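Local coordinates for protein PKS (Streptomyces sp. CNQ431, PDB 5YDA) that is the acyltransferase domain of a splenocin polyketide synthase, is broadly selective, and probably loads acyl building blocks onto the carrier protein, at residues R30-P35 / L61-V66; H79-S84 / R96-A101; P109-F114 / R192-I197; G238-A243 / G285-R290; R367-E372 / V393-M398. All coordinates share one frame; numbering follows the deposited sequence.

Contact 1: residues R30-P35 / L61-V66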
# COMPACT_ATOMS: atom_id res chain seq x y z
N ARG A 30 2.74 -13.04 21.49
CA ARG A 30 3.33 -14.36 21.31
C ARG A 30 3.46 -14.78 19.86
O ARG A 30 4.13 -15.79 19.59
CB ARG A 30 2.46 -15.38 22.06
CG ARG A 30 2.46 -15.27 23.58
CD ARG A 30 1.22 -15.92 24.15
NE ARG A 30 0.05 -15.69 23.30
CZ ARG A 30 -1.14 -16.21 23.49
NH1 ARG A 30 -1.39 -17.01 24.51
NH2 ARG A 30 -2.13 -15.93 22.64
N ARG A 31 2.87 -14.05 18.91
CA ARG A 31 2.81 -14.52 17.53
C ARG A 31 4.20 -14.62 16.92
O ARG A 31 5.01 -13.69 17.01
CB ARG A 31 1.94 -13.59 16.70
CG ARG A 31 1.71 -14.03 15.26
CD ARG A 31 0.69 -13.11 14.57
NE ARG A 31 -0.66 -13.26 15.13
CZ ARG A 31 -1.26 -12.36 15.91
NH1 ARG A 31 -0.64 -11.21 16.22
NH2 ARG A 31 -2.49 -12.60 16.37
N LEU A 32 4.48 -15.75 16.28
CA LEU A 32 5.77 -16.02 15.66
C LEU A 32 5.55 -16.61 14.28
O LEU A 32 4.51 -17.20 13.98
CB LEU A 32 6.60 -17.00 16.51
CG LEU A 32 7.08 -16.46 17.86
CD1 LEU A 32 7.71 -17.59 18.67
CD2 LEU A 32 8.08 -15.31 17.65
N VAL A 33 6.57 -16.45 13.43
CA VAL A 33 6.59 -17.01 12.09
C VAL A 33 7.47 -18.25 12.11
O VAL A 33 8.60 -18.21 12.61
CB VAL A 33 7.12 -15.98 11.08
CG1 VAL A 33 7.09 -16.54 9.67
CG2 VAL A 33 6.33 -14.68 11.19
N LEU A 34 6.95 -19.36 11.56
CA LEU A 34 7.72 -20.60 11.45
C LEU A 34 8.11 -20.84 9.99
O LEU A 34 7.22 -21.06 9.15
CB LEU A 34 6.91 -21.79 11.97
CG LEU A 34 6.33 -21.66 13.39
CD1 LEU A 34 5.65 -22.95 13.79
CD2 LEU A 34 7.42 -21.30 14.39
N PRO A 35 9.39 -20.81 9.65
CA PRO A 35 9.80 -21.07 8.26
C PRO A 35 10.00 -22.55 7.97
O PRO A 35 10.47 -23.32 8.82
CB PRO A 35 11.14 -20.33 8.16
CG PRO A 35 11.73 -20.49 9.55
CD PRO A 35 10.54 -20.45 10.50
N LEU A 61 7.89 -29.66 23.51
CA LEU A 61 8.33 -28.58 22.60
C LEU A 61 7.60 -27.26 22.70
O LEU A 61 6.43 -27.20 22.46
CB LEU A 61 8.19 -29.05 21.17
CG LEU A 61 9.33 -29.86 20.62
CD1 LEU A 61 9.00 -30.39 19.26
CD2 LEU A 61 10.50 -28.93 20.54
N ARG A 62 8.30 -26.18 23.01
CA ARG A 62 7.66 -24.87 23.07
C ARG A 62 7.71 -24.22 21.68
O ARG A 62 8.57 -24.51 20.89
CB ARG A 62 8.37 -23.96 24.05
CG ARG A 62 8.61 -24.57 25.40
CD ARG A 62 8.90 -23.54 26.47
NE ARG A 62 8.57 -22.18 26.09
CZ ARG A 62 8.54 -21.15 26.93
NH1 ARG A 62 8.80 -21.34 28.22
NH2 ARG A 62 8.23 -19.94 26.48
N LEU A 63 6.76 -23.33 21.39
CA LEU A 63 6.70 -22.66 20.11
C LEU A 63 7.95 -21.87 19.97
O LEU A 63 8.59 -21.86 18.95
CB LEU A 63 5.47 -21.77 20.05
CG LEU A 63 5.19 -21.14 18.70
CD1 LEU A 63 5.13 -22.19 17.62
CD2 LEU A 63 3.89 -20.36 18.75
N ASP A 64 8.29 -21.20 21.04
CA ASP A 64 9.53 -20.43 21.16
C ASP A 64 10.74 -21.16 20.59
O ASP A 64 11.41 -20.66 19.68
CB ASP A 64 9.76 -20.15 22.65
CG ASP A 64 10.26 -18.76 22.91
OD1 ASP A 64 10.96 -18.58 23.92
OD2 ASP A 64 9.95 -17.85 22.11
N ASP A 65 11.03 -22.35 21.13
CA ASP A 65 12.23 -23.08 20.72
C ASP A 65 12.15 -23.49 19.26
O ASP A 65 13.13 -23.39 18.52
CB ASP A 65 12.42 -24.31 21.60
CG ASP A 65 12.43 -23.99 23.08
OD1 ASP A 65 11.94 -24.84 23.87
OD2 ASP A 65 12.92 -22.90 23.45
N VAL A 66 10.98 -23.98 18.84
CA VAL A 66 10.81 -24.45 17.47
C VAL A 66 11.12 -23.34 16.47
O VAL A 66 11.78 -23.56 15.45
CB VAL A 66 9.38 -25.02 17.29
CG1 VAL A 66 8.92 -24.90 15.86
CG2 VAL A 66 9.36 -26.45 17.74

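Contact 2: residues H79-S84 / R96-A101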
# COMPACT_ATOMS: atom_id res chain seq x y z
N HIS A 79 12.34 -24.00 -2.04
CA HIS A 79 10.89 -24.02 -1.92
C HIS A 79 10.52 -23.74 -0.47
O HIS A 79 10.89 -24.50 0.43
CB HIS A 79 10.33 -25.37 -2.38
CG HIS A 79 10.44 -25.61 -3.85
ND1 HIS A 79 9.35 -25.61 -4.69
CD2 HIS A 79 11.52 -25.87 -4.63
CE1 HIS A 79 9.74 -25.85 -5.93
NE2 HIS A 79 11.05 -26.01 -5.92
N ARG A 80 9.76 -22.66 -0.24
CA ARG A 80 9.53 -22.16 1.10
C ARG A 80 8.05 -21.94 1.37
O ARG A 80 7.28 -21.59 0.46
CB ARG A 80 10.25 -20.83 1.34
CG ARG A 80 11.70 -20.85 0.96
CD ARG A 80 12.39 -19.52 1.26
NE ARG A 80 13.84 -19.67 1.13
CZ ARG A 80 14.71 -18.67 1.22
NH1 ARG A 80 14.30 -17.43 1.45
NH2 ARG A 80 16.01 -18.93 1.08
N LEU A 81 7.65 -22.13 2.63
CA LEU A 81 6.38 -21.61 3.13
C LEU A 81 6.55 -21.27 4.61
O LEU A 81 7.53 -21.64 5.25
CB LEU A 81 5.22 -22.59 2.91
CG LEU A 81 5.17 -24.00 3.52
CD1 LEU A 81 4.88 -24.00 5.01
CD2 LEU A 81 4.11 -24.82 2.78
N THR A 82 5.57 -20.55 5.15
CA THR A 82 5.58 -20.20 6.55
C THR A 82 4.18 -20.36 7.10
O THR A 82 3.20 -20.36 6.35
CB THR A 82 6.04 -18.76 6.83
OG1 THR A 82 5.10 -17.84 6.25
CG2 THR A 82 7.44 -18.49 6.30
N VAL A 83 4.10 -20.50 8.42
CA VAL A 83 2.86 -20.33 9.17
C VAL A 83 3.12 -19.28 10.24
O VAL A 83 4.27 -19.03 10.62
CB VAL A 83 2.36 -21.65 9.80
CG1 VAL A 83 2.08 -22.67 8.71
CG2 VAL A 83 3.39 -22.20 10.80
N SER A 84 2.05 -18.64 10.70
CA SER A 84 2.07 -17.75 11.84
C SER A 84 1.26 -18.39 12.96
O SER A 84 0.18 -18.95 12.70
CB SER A 84 1.46 -16.39 11.50
OG SER A 84 2.16 -15.76 10.45
N ARG A 96 -0.82 -28.29 8.70
CA ARG A 96 -1.58 -29.24 7.89
C ARG A 96 -2.18 -28.56 6.67
O ARG A 96 -1.99 -29.02 5.54
CB ARG A 96 -2.71 -29.87 8.71
CG ARG A 96 -2.28 -30.43 10.01
CD ARG A 96 -1.74 -31.82 9.84
NE ARG A 96 -1.30 -32.32 11.13
CZ ARG A 96 -2.03 -33.11 11.91
NH1 ARG A 96 -3.25 -33.49 11.53
NH2 ARG A 96 -1.55 -33.51 13.07
N ALA A 97 -2.92 -27.48 6.90
CA ALA A 97 -3.50 -26.70 5.81
C ALA A 97 -2.45 -26.07 4.92
O ALA A 97 -2.81 -25.57 3.84
CB ALA A 97 -4.41 -25.62 6.40
N ALA A 98 -1.19 -26.08 5.33
CA ALA A 98 -0.16 -25.32 4.63
C ALA A 98 -0.03 -25.80 3.19
O ALA A 98 0.18 -26.99 2.95
CB ALA A 98 1.18 -25.45 5.35
N VAL A 99 -0.19 -24.88 2.25
CA VAL A 99 0.01 -25.13 0.83
C VAL A 99 1.08 -24.15 0.34
O VAL A 99 1.02 -22.97 0.67
CB VAL A 99 -1.28 -24.97 0.01
CG1 VAL A 99 -2.33 -25.98 0.47
CG2 VAL A 99 -1.85 -23.56 0.12
N PRO A 100 2.08 -24.61 -0.41
CA PRO A 100 3.03 -23.65 -1.00
C PRO A 100 2.29 -22.63 -1.84
O PRO A 100 1.35 -22.96 -2.58
CB PRO A 100 3.95 -24.54 -1.85
CG PRO A 100 3.21 -25.82 -2.03
CD PRO A 100 2.36 -25.99 -0.81
N ALA A 101 2.68 -21.36 -1.71
CA ALA A 101 1.94 -20.26 -2.31
C ALA A 101 2.78 -19.34 -3.19
O ALA A 101 2.18 -18.53 -3.91
CB ALA A 101 1.25 -19.42 -1.23
O HOH W 1 4.79 -20.49 -0.19

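Contact 3: residues P109-F114 / R192-I197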
# COMPACT_ATOMS: atom_id res chain seq x y z
N PRO A 109 18.59 -12.77 -5.19
CA PRO A 109 17.44 -12.30 -4.39
C PRO A 109 16.50 -11.36 -5.12
O PRO A 109 16.96 -10.52 -5.86
CB PRO A 109 18.08 -11.59 -3.20
CG PRO A 109 19.43 -11.27 -3.61
CD PRO A 109 19.86 -12.42 -4.43
N PRO A 110 15.21 -11.51 -4.90
CA PRO A 110 14.21 -10.69 -5.60
C PRO A 110 14.31 -9.23 -5.20
O PRO A 110 14.68 -8.89 -4.07
CB PRO A 110 12.88 -11.30 -5.14
CG PRO A 110 13.18 -11.90 -3.81
CD PRO A 110 14.58 -12.45 -3.96
N LYS A 111 13.98 -8.35 -6.15
CA LYS A 111 13.76 -6.95 -5.81
C LYS A 111 12.39 -6.79 -5.14
O LYS A 111 11.49 -7.63 -5.28
CB LYS A 111 13.83 -6.08 -7.05
CG LYS A 111 15.14 -6.18 -7.81
CD LYS A 111 16.26 -5.49 -7.05
CE LYS A 111 17.58 -5.68 -7.76
NZ LYS A 111 18.69 -5.89 -6.79
N VAL A 112 12.23 -5.69 -4.40
CA VAL A 112 11.00 -5.41 -3.66
C VAL A 112 10.50 -4.02 -4.04
O VAL A 112 11.27 -3.06 -4.05
CB VAL A 112 11.24 -5.50 -2.14
CG1 VAL A 112 9.98 -5.09 -1.34
CG2 VAL A 112 11.71 -6.90 -1.76
N ALA A 113 9.20 -3.91 -4.32
CA ALA A 113 8.57 -2.62 -4.57
C ALA A 113 7.43 -2.39 -3.58
O ALA A 113 6.68 -3.32 -3.26
CB ALA A 113 8.05 -2.53 -6.01
N PHE A 114 7.29 -1.16 -3.10
CA PHE A 114 6.17 -0.76 -2.27
C PHE A 114 5.13 -0.06 -3.15
O PHE A 114 5.49 0.84 -3.93
CB PHE A 114 6.59 0.19 -1.14
CG PHE A 114 7.30 -0.48 -0.00
CD1 PHE A 114 7.51 -1.85 0.02
CD2 PHE A 114 7.78 0.28 1.07
CE1 PHE A 114 8.17 -2.45 1.08
CE2 PHE A 114 8.43 -0.32 2.12
CZ PHE A 114 8.63 -1.69 2.13
N ARG A 192 13.50 -3.38 2.93
CA ARG A 192 13.67 -2.05 2.35
C ARG A 192 13.35 -2.10 0.87
O ARG A 192 13.82 -3.01 0.16
CB ARG A 192 15.09 -1.53 2.57
CG ARG A 192 15.39 -1.30 4.05
CD ARG A 192 16.60 -0.39 4.34
NE ARG A 192 16.48 0.17 5.68
CZ ARG A 192 16.77 -0.48 6.81
NH1 ARG A 192 17.22 -1.73 6.77
NH2 ARG A 192 16.60 0.12 7.99
N PRO A 193 12.54 -1.19 0.38
CA PRO A 193 12.09 -1.30 -1.01
C PRO A 193 13.19 -0.86 -1.96
O PRO A 193 13.91 0.11 -1.71
CB PRO A 193 10.88 -0.37 -1.06
CG PRO A 193 11.20 0.68 -0.01
CD PRO A 193 11.93 -0.04 1.08
N ASP A 194 13.31 -1.59 -3.07
CA ASP A 194 14.17 -1.16 -4.17
C ASP A 194 13.48 -0.16 -5.08
O ASP A 194 14.16 0.53 -5.85
CB ASP A 194 14.62 -2.38 -4.97
CG ASP A 194 15.26 -3.42 -4.09
OD1 ASP A 194 16.39 -3.14 -3.61
OD2 ASP A 194 14.62 -4.46 -3.83
N ALA A 195 12.15 -0.06 -5.00
CA ALA A 195 11.42 0.90 -5.82
C ALA A 195 10.08 1.19 -5.15
O ALA A 195 9.59 0.40 -4.32
CB ALA A 195 11.24 0.39 -7.25
N LEU A 196 9.50 2.31 -5.52
CA LEU A 196 8.25 2.78 -4.95
C LEU A 196 7.33 3.24 -6.07
O LEU A 196 7.78 3.81 -7.07
CB LEU A 196 8.46 3.94 -3.97
CG LEU A 196 9.47 3.67 -2.84
CD1 LEU A 196 10.13 4.97 -2.39
CD2 LEU A 196 8.75 3.02 -1.67
N ILE A 197 6.03 3.03 -5.87
CA ILE A 197 5.03 3.67 -6.71
C ILE A 197 3.82 3.97 -5.84
O ILE A 197 3.43 3.17 -4.99
CB ILE A 197 4.67 2.80 -7.94
CG1 ILE A 197 3.79 3.59 -8.92
CG2 ILE A 197 3.96 1.51 -7.53
CD1 ILE A 197 3.47 2.81 -10.24

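Contact 4: residues G238-A243 / G285-R290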
# COMPACT_ATOMS: atom_id res chain seq x y z
N GLY A 238 -15.49 6.10 -11.21
CA GLY A 238 -14.62 5.01 -11.60
C GLY A 238 -15.34 4.14 -12.61
O GLY A 238 -16.47 3.72 -12.38
N VAL A 239 -14.70 3.91 -13.75
CA VAL A 239 -15.28 3.18 -14.86
C VAL A 239 -14.48 1.90 -15.06
O VAL A 239 -13.26 1.95 -15.24
CB VAL A 239 -15.28 4.00 -16.16
CG1 VAL A 239 -15.98 3.22 -17.28
CG2 VAL A 239 -15.92 5.38 -15.94
N ALA A 240 -15.18 0.76 -15.04
CA ALA A 240 -14.57 -0.56 -15.18
C ALA A 240 -14.48 -0.91 -16.66
O ALA A 240 -15.20 -1.75 -17.19
CB ALA A 240 -15.37 -1.60 -14.41
N ALA A 241 -13.61 -0.18 -17.34
CA ALA A 241 -13.32 -0.41 -18.74
C ALA A 241 -12.01 0.32 -19.03
O ALA A 241 -11.64 1.25 -18.32
CB ALA A 241 -14.43 0.10 -19.64
N CYS A 242 -11.33 -0.12 -20.08
CA CYS A 242 -10.05 0.46 -20.43
C CYS A 242 -10.24 1.86 -21.00
O CYS A 242 -11.31 2.22 -21.51
CB CYS A 242 -9.31 -0.39 -21.44
SG CYS A 242 -10.16 -0.46 -23.00
N ALA A 243 -9.17 2.65 -20.91
CA ALA A 243 -9.25 4.05 -21.28
C ALA A 243 -9.67 4.24 -22.74
O ALA A 243 -10.36 5.22 -23.05
CB ALA A 243 -7.90 4.72 -21.02
N GLY A 285 -24.04 -0.21 -21.48
CA GLY A 285 -23.69 -1.35 -20.67
C GLY A 285 -22.33 -1.28 -19.99
O GLY A 285 -21.86 -2.32 -19.50
N VAL A 286 -21.70 -0.11 -19.93
CA VAL A 286 -20.38 -0.00 -19.31
C VAL A 286 -20.53 0.09 -17.79
O VAL A 286 -21.21 0.99 -17.29
CB VAL A 286 -19.61 1.20 -19.86
CG1 VAL A 286 -18.20 1.23 -19.30
CG2 VAL A 286 -19.56 1.15 -21.41
N PRO A 287 -19.94 -0.82 -17.01
CA PRO A 287 -20.05 -0.71 -15.55
C PRO A 287 -19.20 0.43 -15.01
O PRO A 287 -18.14 0.75 -15.54
CB PRO A 287 -19.55 -2.08 -15.05
CG PRO A 287 -18.57 -2.51 -16.12
CD PRO A 287 -19.08 -1.95 -17.44
N PHE A 288 -19.69 1.04 -13.93
CA PHE A 288 -19.06 2.22 -13.36
C PHE A 288 -19.57 2.40 -11.95
O PHE A 288 -20.61 1.87 -11.58
CB PHE A 288 -19.36 3.49 -14.18
CG PHE A 288 -20.82 3.91 -14.15
CD1 PHE A 288 -21.32 4.72 -13.14
CD2 PHE A 288 -21.69 3.48 -15.15
CE1 PHE A 288 -22.66 5.09 -13.12
CE2 PHE A 288 -23.03 3.86 -15.14
CZ PHE A 288 -23.52 4.66 -14.13
N ARG A 289 -18.83 3.18 -11.16
CA ARG A 289 -19.35 3.53 -9.85
C ARG A 289 -18.84 4.91 -9.48
O ARG A 289 -17.65 5.20 -9.60
CB ARG A 289 -18.96 2.49 -8.79
CG ARG A 289 -19.68 2.70 -7.45
CD ARG A 289 -19.09 1.85 -6.32
NE ARG A 289 -17.62 1.82 -6.37
CZ ARG A 289 -16.83 2.69 -5.75
NH1 ARG A 289 -17.35 3.67 -5.02
NH2 ARG A 289 -15.51 2.59 -5.87
N ARG A 290 -19.76 5.77 -9.06
CA ARG A 290 -19.41 7.09 -8.56
C ARG A 290 -18.52 6.95 -7.33
O ARG A 290 -18.89 6.27 -6.37
CB ARG A 290 -20.69 7.87 -8.21
CG ARG A 290 -20.45 9.25 -7.63
CD ARG A 290 -19.99 10.21 -8.71
NE ARG A 290 -21.00 10.35 -9.75
CZ ARG A 290 -21.93 11.30 -9.76
NH1 ARG A 290 -21.96 12.20 -8.78
NH2 ARG A 290 -22.82 11.36 -10.74

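Contact 5: residues R367-E372 / V393-M398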
# COMPACT_ATOMS: atom_id res chain seq x y z
N ARG A 367 11.13 -6.58 -12.20
CA ARG A 367 10.27 -7.73 -11.91
C ARG A 367 10.18 -8.00 -10.41
O ARG A 367 10.33 -9.14 -9.97
CB ARG A 367 10.75 -8.96 -12.69
CG ARG A 367 10.34 -8.87 -14.17
CD ARG A 367 10.85 -10.02 -15.02
NE ARG A 367 10.67 -11.30 -14.36
CZ ARG A 367 9.64 -12.13 -14.58
NH1 ARG A 367 8.69 -11.81 -15.46
NH2 ARG A 367 9.58 -13.28 -13.93
N PRO A 368 9.89 -6.98 -9.60
CA PRO A 368 9.99 -7.14 -8.15
C PRO A 368 8.73 -7.76 -7.54
O PRO A 368 7.66 -7.79 -8.15
CB PRO A 368 10.18 -5.71 -7.67
CG PRO A 368 9.34 -4.91 -8.63
CD PRO A 368 9.36 -5.65 -9.95
N VAL A 369 8.91 -8.29 -6.33
CA VAL A 369 7.77 -8.56 -5.46
C VAL A 369 7.01 -7.26 -5.24
O VAL A 369 7.60 -6.21 -4.94
CB VAL A 369 8.25 -9.18 -4.13
CG1 VAL A 369 7.06 -9.48 -3.21
CG2 VAL A 369 9.08 -10.45 -4.37
N LEU A 370 5.69 -7.30 -5.41
CA LEU A 370 4.85 -6.12 -5.26
C LEU A 370 4.19 -6.14 -3.88
O LEU A 370 3.38 -7.03 -3.58
CB LEU A 370 3.80 -6.06 -6.37
CG LEU A 370 4.35 -6.12 -7.79
CD1 LEU A 370 3.22 -5.93 -8.78
CD2 LEU A 370 5.42 -5.06 -7.98
N VAL A 371 4.53 -5.16 -3.05
CA VAL A 371 4.10 -5.11 -1.66
C VAL A 371 3.22 -3.89 -1.51
O VAL A 371 3.71 -2.75 -1.60
CB VAL A 371 5.28 -5.07 -0.67
CG1 VAL A 371 4.78 -5.13 0.76
CG2 VAL A 371 6.24 -6.21 -0.95
N GLU A 372 1.92 -4.11 -1.33
CA GLU A 372 1.00 -3.01 -1.11
C GLU A 372 1.11 -2.56 0.34
O GLU A 372 1.07 -3.38 1.26
CB GLU A 372 -0.44 -3.45 -1.44
CG GLU A 372 -1.44 -2.33 -1.35
CD GLU A 372 -2.63 -2.49 -2.30
OE1 GLU A 372 -2.79 -3.58 -2.92
OE2 GLU A 372 -3.41 -1.53 -2.40
N VAL A 393 4.52 -11.73 -8.07
CA VAL A 393 4.26 -12.10 -6.69
C VAL A 393 3.82 -10.84 -5.96
O VAL A 393 4.49 -9.81 -6.03
CB VAL A 393 5.50 -12.71 -6.02
CG1 VAL A 393 5.19 -13.10 -4.56
CG2 VAL A 393 5.99 -13.91 -6.80
N THR A 394 2.66 -10.90 -5.32
CA THR A 394 2.11 -9.75 -4.63
C THR A 394 1.93 -10.11 -3.17
O THR A 394 1.72 -11.28 -2.82
CB THR A 394 0.77 -9.26 -5.24
OG1 THR A 394 -0.25 -10.25 -5.07
CG2 THR A 394 0.93 -8.96 -6.73
N VAL A 395 2.08 -9.11 -2.33
CA VAL A 395 2.00 -9.28 -0.89
C VAL A 395 1.12 -8.17 -0.35
O VAL A 395 1.30 -7.00 -0.71
CB VAL A 395 3.37 -9.23 -0.20
CG1 VAL A 395 3.19 -9.21 1.32
CG2 VAL A 395 4.24 -10.38 -0.66
N THR A 396 0.20 -8.54 0.50
CA THR A 396 -0.72 -7.60 1.09
C THR A 396 -0.37 -7.45 2.56
O THR A 396 0.16 -8.36 3.20
CB THR A 396 -2.15 -8.09 0.84
OG1 THR A 396 -2.83 -7.08 0.08
CG2 THR A 396 -2.89 -8.40 2.09
N THR A 397 -0.65 -6.28 3.10
CA THR A 397 0.02 -5.84 4.31
C THR A 397 -0.94 -5.33 5.39
O THR A 397 -0.58 -5.33 6.57
CB THR A 397 1.07 -4.79 3.89
OG1 THR A 397 2.39 -5.21 4.23
CG2 THR A 397 0.77 -3.44 4.35
N MET A 398 -2.17 -4.97 5.04
CA MET A 398 -3.12 -4.50 6.03
C MET A 398 -4.53 -4.85 5.56
O MET A 398 -4.86 -4.69 4.37
CB MET A 398 -2.93 -2.98 6.28
CG MET A 398 -4.00 -2.31 7.13
SD MET A 398 -3.53 -0.61 7.63
CE MET A 398 -2.27 -0.99 8.84
O HOH W 2 6.98 -10.35 -8.60

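Contact 1: residues R30-P35 / L61-V66
The flat group that touches the other segment here is the carboxylate of D64. Its OD2 meets the methyl CD1 of L32 at 4.1 Å, a plain van der Waals contact. Its other oxygen, OD1, lies 4.0 Å from NH2 of R62 and well out of the guanidinium plane. That pair is a long ion pair, in which no N-H points at the oxygen. R62 is the N-cap residue of helix 63-72, and its carbonyl accepts the first-turn bond from V66 N. The rest of the contact is apolar. L34 makes two of the apolar contacts. Both of its methyls face CD1 of L63, with L34 CD1 at 3.9 Å. L63 CG is anti to the backbone N (chi1 -173°), and this sends CD1 out from the helix to the strand. L34 CD2 also reaches V66 CG1, 4.2 Å away, the two side chains meeting at about a right angle. Strand 32-38 pairs with strand 79-85 in a small antiparallel sheet, and helix 63-72 packs on it. This is consistent with the linker region that precedes the acyltransferase fold in polyketide synthases. L32 and L34 alternate with V33 along the strand and point to the helix, where both also touch A67. R31 points away from the helix; the side chains of R31 and V33 meet A412 on helix 407-420. L32 CD1 closes the more exposed end of the contact against L63 CG at 4.4 Å.

Contact 2: residues H79-S84 / R96-A101
A98 meets L81 just past helix 88-97, where the chain turns along strand 79-85. The methyl CB of A98 points at the strand and touches both branches of L81: CD2 at 3.9 Å and CD1 at 4.0 Å. It is also in loose contact with CG1 of V83, 4.5 Å away. V99 turns its own side chain away from the strand, so its backbone makes the contact: the carbonyl carbon C of V99 is 3.9 Å from L81 CD2. P100 follows, and that same methyl lies 3.8 Å from its N and 4.2 Å from its ring carbon CD. L81 CD2 therefore packs against three residues in a row. The L81 torsions explain this reach. CG stands between the backbone N and the carbonyl carbon (chi1 61°), and chi2 of 74° spreads the methyls along the segment. P100 also packs on L44 and R45 of helix 43-56. At A101 the contact becomes polar, through one water. The water accepts from A101 N at 2.7 Å and donates to R80 O at 2.8 Å, joining two backbones that make no direct hydrogen bond. The R80 side chain leaves on the other face of the strand, where it forms a salt bridge with D424 and a cation-pi contact with W419. L81 and V83 thus lie on the face covered by the 96-101 segment, and R80 on the face towards helix 407-420. This layered pattern, a two-stranded antiparallel sheet with helical cover on both faces, is consistent with the ketosynthase-to-acyltransferase linker.

Contact 3: residues P109-F114 / R192-I197
Strands 112-116 and 195-198 are parallel neighbours in the central sheet of the acyltransferase domain, whose core resembles the alpha/beta hydrolases. The second strand runs into a GxSxG sequence (G198, S200, G202), which fits the nucleophile elbow of this family. In register, A113 pairs with A195 and F114 with L196. F114 N donates to A195 O at 3.0 Å, and I197 N donates to F114 O. Before the strand proper begins, D194 takes over the pairing. Its OD2 accepts from V112 N at 2.7 Å through the anti lone pair, the one turned away from OD1. V112 O is in turn gripped by two donors, D194 N at 2.7 Å and A195 N at 3.3 Å. These bonds fix the carboxylate and the start of the strand together. K111 lies across D194 at about a right angle, its CD 3.7 Å from D194 CG. The K111 ammonium is not in contact with the acid, but its charge probably still favours the carboxylate form. On the other side, F114 CG is anti to the carbonyl carbon (chi1 -76°), which brings the ring under P193. L196 sends CD2 to F114 CB at 3.6 Å. P193 sits flat over one ring face as a CH-pi contact: its CB is 3.7 Å from the F114 centroid and only 9° off the ring normal.

Contact 4: residues G238-A243 / G285-R290
G238 O accepts from R289 N at 2.7 Å, with a fairly straight N-H...O angle of 162°. The return bond, G238 N to R289 O, measures 2.8 Å. Together they make G238 and R289 a hydrogen-bonded antiparallel pair. V239 and F288 form the next, non-hydrogen-bonded pair, where the CA atoms come within 4.2 Å. A third bond, A240 N to P287 O at 3.0 Å, follows, but its donor stands above the carbonyl plane. Here the first strand ends: A240 is the centre of an inverse gamma turn, closed by a weak bond from A241 N to V239 O. Apolar contacts line the turn. V239 CG1 meets V286 CG1 at 3.6 Å, the two side chains slanting across each other. A241 CB touches the same V286 methyl at 4.0 Å. A240 CB packs on P287 CG at 3.7 Å. Of the F288 side chain, CB does the touching, beside G238 O and V239. Its CG stands between the backbone N and the carbonyl carbon (chi1 66°), and the ring leads away to E278, L281 and T282. G285 ends helix 271-283 in a Schellman motif, and the chain then returns as edge strand 288-290. That strand borders 235-239 in a four-stranded antiparallel sheet, consistent with the ferredoxin-like small subdomain of acyltransferases. R290 ties the strand back to helix 271-283 through salt bridges with E278 and D275.

Contact 5: residues R367-E372 / V393-M398
Segments 367-372 and 393-398 run side by side in parallel, their directions 29° apart. L370 pairs with T394 and V371 with V395. Three backbone bonds join them. L370 N donates to V393 O at 2.9 Å and is almost perfectly straight, at 178°. V395 N donates to L370 O at 2.8 Å, and E372 N to V395 O at 3.0 Å. Before the first bond a water continues the pairing. It donates to P368 O and accepts from V393 N at 2.9 Å. The two strands belong to a beta-alpha-beta unit, with helix 378-387 as the crossover, and strand 394-395 forms one edge of the central sheet. L370 and T394 lie on the face under that helix, where L370 CB approaches T394 CG2 at 4.1 Å. V369, V371 and V395 pack towards helix 407-420. There V369 CG1 meets V395 CG2 at 3.9 Å. V371 CG2 lies 4.2 Å from V395 CB. The E372 side chain takes its polar end out of the strand pair. With CG anti to the backbone N (chi1 -175°), its carboxylate reaches the start of helix 378-387, accepting from L379 N and sharing a hydrogen bond with T380 OG1. E372 O faces the side chain of T397 very closely, with CB at 3.0 Å. T397 OG1 is buried and has no partner in the model, and its torsion is far from staggered, so its placement is doubtful.

In the fold
Contacts 1 to 5 follow one another along the chain, each closing before the next opens. Contacts 1 and 2 share the two-stranded sheet of strands 32-38 and 79-85 and touch there, L34 N to V83 O, with centres about 15 Å apart. Contacts 3 and 5 share the central sheet, centres about 9 Å apart, where strands 112-116 and 369-372 are direct neighbours. Contact 4 lies in a separate antiparallel sheet, about 47 Å between centres from contact 1, on the opposite side of the chain's centre. Helix 407-420 borders contacts 1, 2 and 5, so a late helix joins the linker region to the acyltransferase core.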